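PDB 6JU8: tyrosinase from Aspergillus oryzae, which probably catalyses the oxidation of L-tyrosine and L-dopa to L-dopaquinone by molecular oxygen at a dinuclear copper centre. Local coordinates for residues Tyr101-Trp106 with Ala330-Val335; Gly299-Thr304 with Arg381-Trp386. The protein carries 1 engineered substitution. All blocks are in the same frame, centred on the assembly; numbering follows the deposited sequence.

Overall arrangement
Both contacts are buried in the helical core of the common central domain of tyrosinase, with centres about 8 Å apart. Contact 1 joins the start of helix 103-129 to helix 328-340 directly beside a copper; contact 2 joins the short helix 298-302 to the C-terminal half of helix 371-389, somewhat farther from the centre of the chain (about 15 Å against 11 Å, contact centre to chain centre). Each rests mainly on one aromatic pair, but the geometry differs: edge-to-face on a metal-bound histidine in the first, a nearly parallel offset stack of phenylalanine on tryptophan in the second. They also touch, with F103 CD2 lying 3.4 Å from S302 O, and Y101 packs against residues of 299-304.

Contact 1: residues Tyr101-Trp106 with Ala330-Val335; sequences YTFPTW and AIHNNV. With CU (copper (II) ion), chain D.
The phenyl ring of F103 points its far edge into one face of the H332 imidazole, and this edge-to-face (T-shaped) pair makes up the whole contact. CZ of F103 sits 3.4 Å above the plane of the H332 ring, practically over its centre, while F103 CE1 comes within 3.5 Å of H332 CE1. The ring planes are inclined at 59°, so the pair is tilted from a perfect T. The two residues reach for each other across the gap between their helices: CG of F103 is anti to the backbone N (chi1 159°), which sends the ring out from the first turn of helix 103-129 toward helix 328-340.

The imidazole is also held around its rim. H332 NE2 binds copper at 2.2 Å, and that metal is completed by H336, H376 and a water whose oxygen is 2.3 Å from the copper; the water lies in the plane of the imidazole, at its edge. On the other nitrogen, H332 ND1 hydrogen-bonds to E329 O, with a weak, bent second hydrogen bond of 2.9 Å from H332 ND1 to N333 OD1. F103 is a second-shell residue of the type 3 dinuclear copper site of the tyrosinase fold: it touches the ligands H332 and H376, and its backbone O is hydrogen-bonded to ND1 of H107, a ligand of the other copper, so it bridges the ligands of both metals.

The bonds at NE2 and ND1 of H332 pin both ends of the ring, and the position of F103 over one face is consistent with a further limit on its swing. The contact itself is mainly dispersion and steric fit, since the copper bond probably lowers the pi density that the phenyl edge meets.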
ATOM      1  N   TYR A 101     -33.195  -6.542  12.943  1.00  9.57           N
ATOM      2  CA  TYR A 101     -32.964  -7.933  13.336  1.00  9.51           C
ATOM      3  C   TYR A 101     -32.757  -8.876  12.167  1.00  9.35           C
ATOM      4  O   TYR A 101     -32.310 -10.006  12.347  1.00 10.13           O
ATOM      5  CB  TYR A 101     -34.123  -8.414  14.226  1.00 10.50           C
ATOM      6  CG  TYR A 101     -34.375  -7.404  15.322  1.00  9.53           C
ATOM      7  CD1 TYR A 101     -33.428  -7.232  16.328  1.00 10.63           C
ATOM      8  CD2 TYR A 101     -35.524  -6.618  15.336  1.00 10.34           C
ATOM      9  CE1 TYR A 101     -33.639  -6.310  17.341  1.00 11.07           C
ATOM     10  CE2 TYR A 101     -35.735  -5.697  16.344  1.00 10.66           C
ATOM     11  CZ  TYR A 101     -34.788  -5.540  17.333  1.00 10.92           C
ATOM     12  OH  TYR A 101     -34.935  -4.635  18.358  1.00 13.64           O
ATOM     13  N   THR A 102     -33.090  -8.432  10.957  1.00  9.66           N
ATOM     14  CA  THR A 102     -32.786  -9.172   9.737  1.00  9.70           C
ATOM     15  C   THR A 102     -31.384  -8.876   9.221  1.00  8.12           C
ATOM     16  O   THR A 102     -31.014  -9.375   8.158  1.00 10.01           O
ATOM     17  CB  THR A 102     -33.860  -8.843   8.672  1.00  9.77           C
ATOM     18  OG1 THR A 102     -34.006  -7.412   8.667  1.00 11.68           O
ATOM     19  CG2 THR A 102     -35.213  -9.480   8.978  1.00 12.36           C
ATOM     20  N   PHE A 103     -30.580  -8.109   9.945  1.00  8.95           N
ATOM     21  CA  PHE A 103     -29.188  -7.898   9.509  1.00  9.54           C
ATOM     22  C   PHE A 103     -28.500  -9.217   9.222  1.00  8.81           C
ATOM     23  O   PHE A 103     -27.886  -9.368   8.150  1.00  8.74           O
ATOM     24  CB  PHE A 103     -28.458  -7.057  10.573  1.00 10.00           C
ATOM     25  CG  PHE A 103     -26.956  -7.174  10.517  1.00  8.72           C
ATOM     26  CD1 PHE A 103     -26.240  -6.461   9.549  1.00  9.71           C
ATOM     27  CD2 PHE A 103     -26.265  -8.013  11.397  1.00  9.34           C
ATOM     28  CE1 PHE A 103     -24.868  -6.572   9.440  1.00  9.76           C
ATOM     29  CE2 PHE A 103     -24.885  -8.147  11.268  1.00  8.68           C
ATOM     30  CZ  PHE A 103     -24.200  -7.454  10.277  1.00  8.69           C
ATOM     31  N   PRO A 104     -28.513 -10.235  10.078  1.00  8.17           N
ATOM     32  CA  PRO A 104     -27.761 -11.458   9.725  1.00  9.55           C
ATOM     33  C   PRO A 104     -28.368 -12.209   8.562  1.00  8.84           C
ATOM     34  O   PRO A 104     -27.634 -12.855   7.793  1.00  9.36           O
ATOM     35  CB  PRO A 104     -27.848 -12.303  11.011  1.00  9.85           C
ATOM     36  CG  PRO A 104     -28.120 -11.293  12.097  1.00  9.68           C
ATOM     37  CD  PRO A 104     -29.053 -10.282  11.457  1.00  8.91           C
ATOM     38  N   THR A 105     -29.711 -12.197   8.436  1.00  9.31           N
ATOM     39  CA  THR A 105     -30.302 -13.050   7.393  1.00  8.96           C
ATOM     40  C   THR A 105     -30.238 -12.392   6.032  1.00  9.51           C
ATOM     41  O   THR A 105     -29.984 -13.063   5.012  1.00  9.32           O
ATOM     42  CB  THR A 105     -31.742 -13.446   7.776  1.00  9.75           C
ATOM     43  OG1 THR A 105     -32.408 -12.240   8.160  1.00 10.06           O
ATOM     44  CG2 THR A 105     -31.712 -14.416   8.955  1.00 11.01           C
ATOM     45  N   TRP A 106     -30.410 -11.065   5.982  1.00  9.03           N
ATOM     46  CA  TRP A 106     -30.190 -10.390   4.683  1.00  9.04           C
ATOM     47  C   TRP A 106     -28.791 -10.693   4.192  1.00  8.66           C
ATOM     48  O   TRP A 106     -28.566 -11.047   3.021  1.00  9.35           O
ATOM     49  CB  TRP A 106     -30.442  -8.866   4.835  1.00  9.71           C
ATOM     50  CG  TRP A 106     -30.397  -8.209   3.480  1.00  8.90           C
ATOM     51  CD1 TRP A 106     -31.476  -7.993   2.666  1.00  9.85           C
ATOM     52  CD2 TRP A 106     -29.257  -7.712   2.789  1.00  9.00           C
ATOM     53  NE1 TRP A 106     -31.080  -7.384   1.486  1.00  9.44           N
ATOM     54  CE2 TRP A 106     -29.714  -7.211   1.550  1.00 10.02           C
ATOM     55  CE3 TRP A 106     -27.882  -7.657   3.086  1.00  9.24           C
ATOM     56  CZ2 TRP A 106     -28.847  -6.651   0.608  1.00  9.94           C
ATOM     57  CZ3 TRP A 106     -27.030  -7.094   2.151  1.00  8.61           C
ATOM     58  CH2 TRP A 106     -27.508  -6.599   0.918  1.00 10.53           C
ATOM     59  N   ALA A 330     -22.825  -4.887  16.118  1.00  9.52           N
ATOM     60  CA  ALA A 330     -21.904  -3.898  16.691  1.00  9.81           C
ATOM     61  C   ALA A 330     -20.462  -4.346  16.509  1.00  8.91           C
ATOM     62  O   ALA A 330     -19.573  -3.549  16.181  1.00  9.75           O
ATOM     63  CB  ALA A 330     -22.262  -3.684  18.166  1.00 11.31           C
ATOM     64  N   ILE A 331     -20.162  -5.621  16.791  1.00  8.90           N
ATOM     65  CA  ILE A 331     -18.796  -6.102  16.573  1.00  8.68           C
ATOM     66  C   ILE A 331     -18.429  -5.916  15.102  1.00  8.64           C
ATOM     67  O   ILE A 331     -17.372  -5.402  14.731  1.00 10.23           O
ATOM     68  CB  ILE A 331     -18.606  -7.570  16.988  1.00  8.99           C
ATOM     69  CG1 ILE A 331     -18.778  -7.743  18.508  1.00 10.14           C
ATOM     70  CG2 ILE A 331     -17.255  -8.092  16.532  1.00 11.01           C
ATOM     71  CD1 ILE A 331     -18.730  -9.184  18.983  1.00 11.34           C
ATOM     72  N   HIS A 332     -19.316  -6.378  14.221  1.00  8.72           N
ATOM     73  CA  HIS A 332     -19.137  -6.268  12.777  1.00  8.10           C
ATOM     74  C   HIS A 332     -18.886  -4.834  12.337  1.00  8.68           C
ATOM     75  O   HIS A 332     -18.074  -4.617  11.426  1.00  8.87           O
ATOM     76  CB  HIS A 332     -20.386  -6.843  12.105  1.00 11.03           C
ATOM     77  CG  HIS A 332     -20.885  -6.143  10.883  1.00  9.78           C
ATOM     78  ND1 HIS A 332     -21.687  -5.014  10.922  1.00 11.13           N
ATOM     79  CD2 HIS A 332     -20.748  -6.453   9.571  1.00  9.40           C
ATOM     80  CE1 HIS A 332     -22.000  -4.663   9.683  1.00 11.00           C
ATOM     81  NE2 HIS A 332     -21.437  -5.521   8.821  1.00 10.19           N
ATOM     82  N   ASN A 333     -19.553  -3.852  12.936  1.00  8.89           N
ATOM     83  CA  ASN A 333     -19.390  -2.434  12.574  1.00  8.90           C
ATOM     84  C   ASN A 333     -17.991  -1.972  12.921  1.00  8.63           C
ATOM     85  O   ASN A 333     -17.358  -1.248  12.140  1.00 10.32           O
ATOM     86  CB  ASN A 333     -20.403  -1.607  13.372  1.00 10.83           C
ATOM     87  CG  ASN A 333     -21.847  -1.734  12.925  1.00 10.51           C
ATOM     88  OD1 ASN A 333     -22.146  -2.377  11.935  1.00 12.00           O
ATOM     89  ND2 ASN A 333     -22.733  -1.138  13.723  1.00 12.44           N
ATOM     90  N   ASN A 334     -17.509  -2.350  14.095  1.00  8.52           N
ATOM     91  CA  ASN A 334     -16.146  -1.997  14.489  1.00  8.66           C
ATOM     92  C   ASN A 334     -15.153  -2.619  13.519  1.00  8.28           C
ATOM     93  O   ASN A 334     -14.193  -1.959  13.088  1.00  9.23           O
ATOM     94  CB  ASN A 334     -15.899  -2.455  15.926  1.00  9.94           C
ATOM     95  CG  ASN A 334     -16.476  -1.477  16.919  1.00  9.87           C
ATOM     96  OD1 ASN A 334     -15.874  -0.434  17.196  1.00 10.16           O
ATOM     97  ND2 ASN A 334     -17.621  -1.812  17.495  1.00 10.99           N
ATOM     98  N   VAL A 335     -15.315  -3.896  13.162  1.00  7.99           N
ATOM     99  CA  VAL A 335     -14.348  -4.514  12.246  1.00  8.48           C
ATOM    100  C   VAL A 335     -14.362  -3.797  10.910  1.00  8.43           C
ATOM    101  O   VAL A 335     -13.295  -3.541  10.333  1.00  8.75           O
ATOM    102  CB  VAL A 335     -14.630  -6.020  12.108  1.00  8.60           C
ATOM    103  CG1 VAL A 335     -13.705  -6.608  11.063  1.00  9.91           C
ATOM    104  CG2 VAL A 335     -14.432  -6.703  13.452  1.00 10.40           C
TER
HETATM  105 CU    CU D 502     -20.751  -5.465   6.752  0.53 10.87          CU
HETATM  106  O   HOH W   1     -22.580  -4.520   5.791  1.00 22.12           O

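Contact 2: residues Gly299-Thr304 with Arg381-Trp386; sequences GEFSST and RLTAIW
F301 lays its phenyl ring over the indole of W386 in an offset (parallel-displaced) stack, part of the interhelical packing around the helix bundle that holds the type 3 copper site of the tyrosinase fold. It ties the short helix 298-302 to helix 371-389, the helix that also carries the copper ligand H376. The planes are only 13° apart, and the centroid of the F301 phenyl ring lies 3.8 Å from that of the five-membered ring of the W386 indole.

Both side chains are extended at the first torsion (chi1 165° for F301, -173° for W386), and each reaches out toward the other helix. They overlap head to tail, so that each CB lies against the ring of the other residue: the CE1-CZ end of F301 rests on CB and CG of W386. As a result of this offset, CB of F301 stands over the six-membered ring of W386, 3.8 Å from its centroid, as a CH-pi contact.

At its rim the phenyl ring meets the backbone of helix 371-389: F301 CZ is 4.0 Å from CA of T383, near the ring plane. T383 turns its hydroxyl to I379 O, one turn back in its own helix, and also packs on P104. L328 and L290, from helices 328-340 and 283-292, add apolar packing against F301. The tightest approach within the stack is CE1 of F301, which rests 3.3 Å from CG of W386.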
ATOM      1  N   GLY A 299     -33.102 -11.107  19.150  1.00 10.15           N
ATOM      2  CA  GLY A 299     -33.098  -9.649  18.968  1.00 10.51           C
ATOM      3  C   GLY A 299     -31.798  -9.064  19.502  1.00 10.25           C
ATOM      4  O   GLY A 299     -31.158  -8.200  18.869  1.00 12.18           O
ATOM      5  N   GLU A 300     -31.411  -9.478  20.713  1.00 10.74           N
ATOM      6  CA  GLU A 300     -30.240  -8.930  21.383  1.00 12.80           C
ATOM      7  C   GLU A 300     -28.952  -9.341  20.680  1.00 11.57           C
ATOM      8  O   GLU A 300     -27.977  -8.581  20.677  1.00 12.17           O
ATOM      9  CB  GLU A 300     -30.139  -9.424  22.829  1.00 19.16           C
ATOM     10  CG  GLU A 300     -31.304  -9.110  23.726  1.00 25.08           C
ATOM     11  CD  GLU A 300     -31.084  -9.804  25.073  1.00 20.86           C
ATOM     12  OE1 GLU A 300     -30.874  -9.072  26.047  1.00 23.37           O
ATOM     13  OE2 GLU A 300     -31.158 -11.043  25.160  1.00 16.79           O
ATOM     14  N   PHE A 301     -28.912 -10.570  20.157  1.00 11.39           N
ATOM     15  CA  PHE A 301     -27.721 -11.087  19.472  1.00 10.26           C
ATOM     16  C   PHE A 301     -27.526 -10.371  18.138  1.00  9.67           C
ATOM     17  O   PHE A 301     -26.406 -10.022  17.764  1.00 10.12           O
ATOM     18  CB  PHE A 301     -27.895 -12.590  19.231  1.00 13.21           C
ATOM     19  CG  PHE A 301     -26.926 -13.153  18.233  1.00 11.27           C
ATOM     20  CD1 PHE A 301     -25.610 -13.421  18.601  1.00 11.88           C
ATOM     21  CD2 PHE A 301     -27.322 -13.384  16.922  1.00 12.07           C
ATOM     22  CE1 PHE A 301     -24.678 -13.868  17.679  1.00 11.72           C
ATOM     23  CE2 PHE A 301     -26.402 -13.870  16.007  1.00 12.47           C
ATOM     24  CZ  PHE A 301     -25.096 -14.112  16.386  1.00 12.01           C
ATOM     25  N   SER A 302     -28.615 -10.200  17.398  1.00  9.83           N
ATOM     26  CA  SER A 302     -28.544  -9.936  15.971  1.00  9.52           C
ATOM     27  C   SER A 302     -28.283  -8.487  15.584  1.00  9.93           C
ATOM     28  O   SER A 302     -27.811  -8.259  14.456  1.00 12.98           O
ATOM     29  CB  SER A 302     -29.872 -10.352  15.272  1.00 10.13           C
ATOM     30  OG  SER A 302     -30.961  -9.609  15.791  1.00 10.68           O
ATOM     31  N   SER A 303     -28.638  -7.514  16.423  1.00  9.56           N
ATOM     32  CA  SER A 303     -28.704  -6.143  15.895  1.00  9.46           C
ATOM     33  C   SER A 303     -28.448  -5.089  16.945  1.00  9.50           C
ATOM     34  O   SER A 303     -28.836  -5.235  18.116  1.00 10.77           O
ATOM     35  CB  SER A 303     -30.092  -5.899  15.270  1.00 10.22           C
ATOM     36  OG  SER A 303     -30.197  -4.615  14.680  1.00 10.65           O
ATOM     37  N   THR A 304     -27.917  -3.958  16.458  1.00 10.02           N
ATOM     38  CA  THR A 304     -27.858  -2.727  17.247  1.00 11.15           C
ATOM     39  C   THR A 304     -29.238  -2.186  17.564  1.00 10.95           C
ATOM     40  O   THR A 304     -29.379  -1.326  18.453  1.00 14.21           O
ATOM     41  CB  THR A 304     -27.034  -1.651  16.497  1.00 11.23           C
ATOM     42  OG1 THR A 304     -27.520  -1.537  15.161  1.00 13.43           O
ATOM     43  CG2 THR A 304     -25.569  -2.073  16.422  1.00 13.71           C
ATOM     44  N   ARG A 381     -20.827 -17.201   9.595  1.00  8.76           N
ATOM     45  CA  ARG A 381     -20.319 -18.304  10.433  1.00  8.11           C
ATOM     46  C   ARG A 381     -20.618 -18.071  11.913  1.00  8.78           C
ATOM     47  O   ARG A 381     -21.055 -18.982  12.623  1.00  8.91           O
ATOM     48  CB  ARG A 381     -18.813 -18.438  10.153  1.00  9.37           C
ATOM     49  CG  ARG A 381     -18.134 -19.501  11.047  1.00 10.10           C
ATOM     50  CD  ARG A 381     -16.688 -19.691  10.550  1.00  9.61           C
ATOM     51  NE  ARG A 381     -15.885 -20.429  11.511  1.00  9.42           N
ATOM     52  CZ  ARG A 381     -15.276 -19.865  12.560  1.00  9.63           C
ATOM     53  NH1 ARG A 381     -15.398 -18.554  12.790  1.00 10.03           N
ATOM     54  NH2 ARG A 381     -14.567 -20.599  13.399  1.00 11.37           N
ATOM     55  N   LEU A 382     -20.373 -16.846  12.389  1.00  8.94           N
ATOM     56  CA  LEU A 382     -20.668 -16.527  13.786  1.00  8.35           C
ATOM     57  C   LEU A 382     -22.160 -16.676  14.065  1.00  8.66           C
ATOM     58  O   LEU A 382     -22.564 -17.176  15.113  1.00 10.06           O
ATOM     59  CB  LEU A 382     -20.220 -15.108  14.118  1.00  9.20           C
ATOM     60  CG  LEU A 382     -18.694 -14.894  14.147  1.00  9.49           C
ATOM     61  CD1 LEU A 382     -18.391 -13.423  14.362  1.00 12.03           C
ATOM     62  CD2 LEU A 382     -18.034 -15.763  15.212  1.00 12.17           C
ATOM     63  N   THR A 383     -22.986 -16.276  13.105  1.00  8.37           N
ATOM     64  CA  THR A 383     -24.434 -16.479  13.229  1.00  8.12           C
ATOM     65  C   THR A 383     -24.728 -17.971  13.329  1.00  7.60           C
ATOM     66  O   THR A 383     -25.543 -18.390  14.184  1.00  9.23           O
ATOM     67  CB  THR A 383     -25.189 -15.838  12.068  1.00  8.22           C
ATOM     68  OG1 THR A 383     -24.910 -14.428  12.058  1.00  9.48           O
ATOM     69  CG2 THR A 383     -26.693 -15.985  12.271  1.00 10.97           C
ATOM     70  N   ALA A 384     -24.151 -18.788  12.447  1.00  9.00           N
ATOM     71  CA  ALA A 384     -24.407 -20.233  12.471  1.00  9.09           C
ATOM     72  C   ALA A 384     -23.931 -20.844  13.764  1.00  9.00           C
ATOM     73  O   ALA A 384     -24.597 -21.716  14.343  1.00 10.18           O
ATOM     74  CB  ALA A 384     -23.692 -20.869  11.268  1.00 10.53           C
ATOM     75  N   ILE A 385     -22.760 -20.430  14.270  1.00  8.72           N
ATOM     76  CA  ILE A 385     -22.297 -20.920  15.587  1.00  9.62           C
ATOM     77  C   ILE A 385     -23.301 -20.594  16.679  1.00  9.26           C
ATOM     78  O   ILE A 385     -23.700 -21.445  17.493  1.00 10.26           O
ATOM     79  CB  ILE A 385     -20.927 -20.317  15.957  1.00  9.63           C
ATOM     80  CG1 ILE A 385     -19.834 -20.771  14.985  1.00 10.46           C
ATOM     81  CG2 ILE A 385     -20.573 -20.658  17.406  1.00 10.25           C
ATOM     82  CD1 ILE A 385     -18.549 -19.973  15.080  1.00 10.82           C
ATOM     83  N   TRP A 386     -23.717 -19.316  16.707  1.00  9.56           N
ATOM     84  CA  TRP A 386     -24.609 -18.886  17.788  1.00  9.58           C
ATOM     85  C   TRP A 386     -25.930 -19.623  17.665  1.00 10.46           C
ATOM     86  O   TRP A 386     -26.491 -20.050  18.686  1.00 10.74           O
ATOM     87  CB  TRP A 386     -24.790 -17.360  17.736  1.00  8.96           C
ATOM     88  CG  TRP A 386     -25.550 -16.830  18.908  1.00  8.83           C
ATOM     89  CD1 TRP A 386     -24.969 -16.404  20.080  1.00 10.05           C
ATOM     90  CD2 TRP A 386     -26.968 -16.676  19.079  1.00  9.56           C
ATOM     91  NE1 TRP A 386     -25.938 -15.981  20.945  1.00 10.62           N
ATOM     92  CE2 TRP A 386     -27.181 -16.136  20.361  1.00 10.59           C
ATOM     93  CE3 TRP A 386     -28.072 -16.923  18.261  1.00 10.87           C
ATOM     94  CZ2 TRP A 386     -28.449 -15.841  20.881  1.00 10.61           C
ATOM     95  CZ3 TRP A 386     -29.335 -16.627  18.777  1.00 10.89           C
ATOM     96  CH2 TRP A 386     -29.525 -16.100  20.052  1.00 12.02           C
TER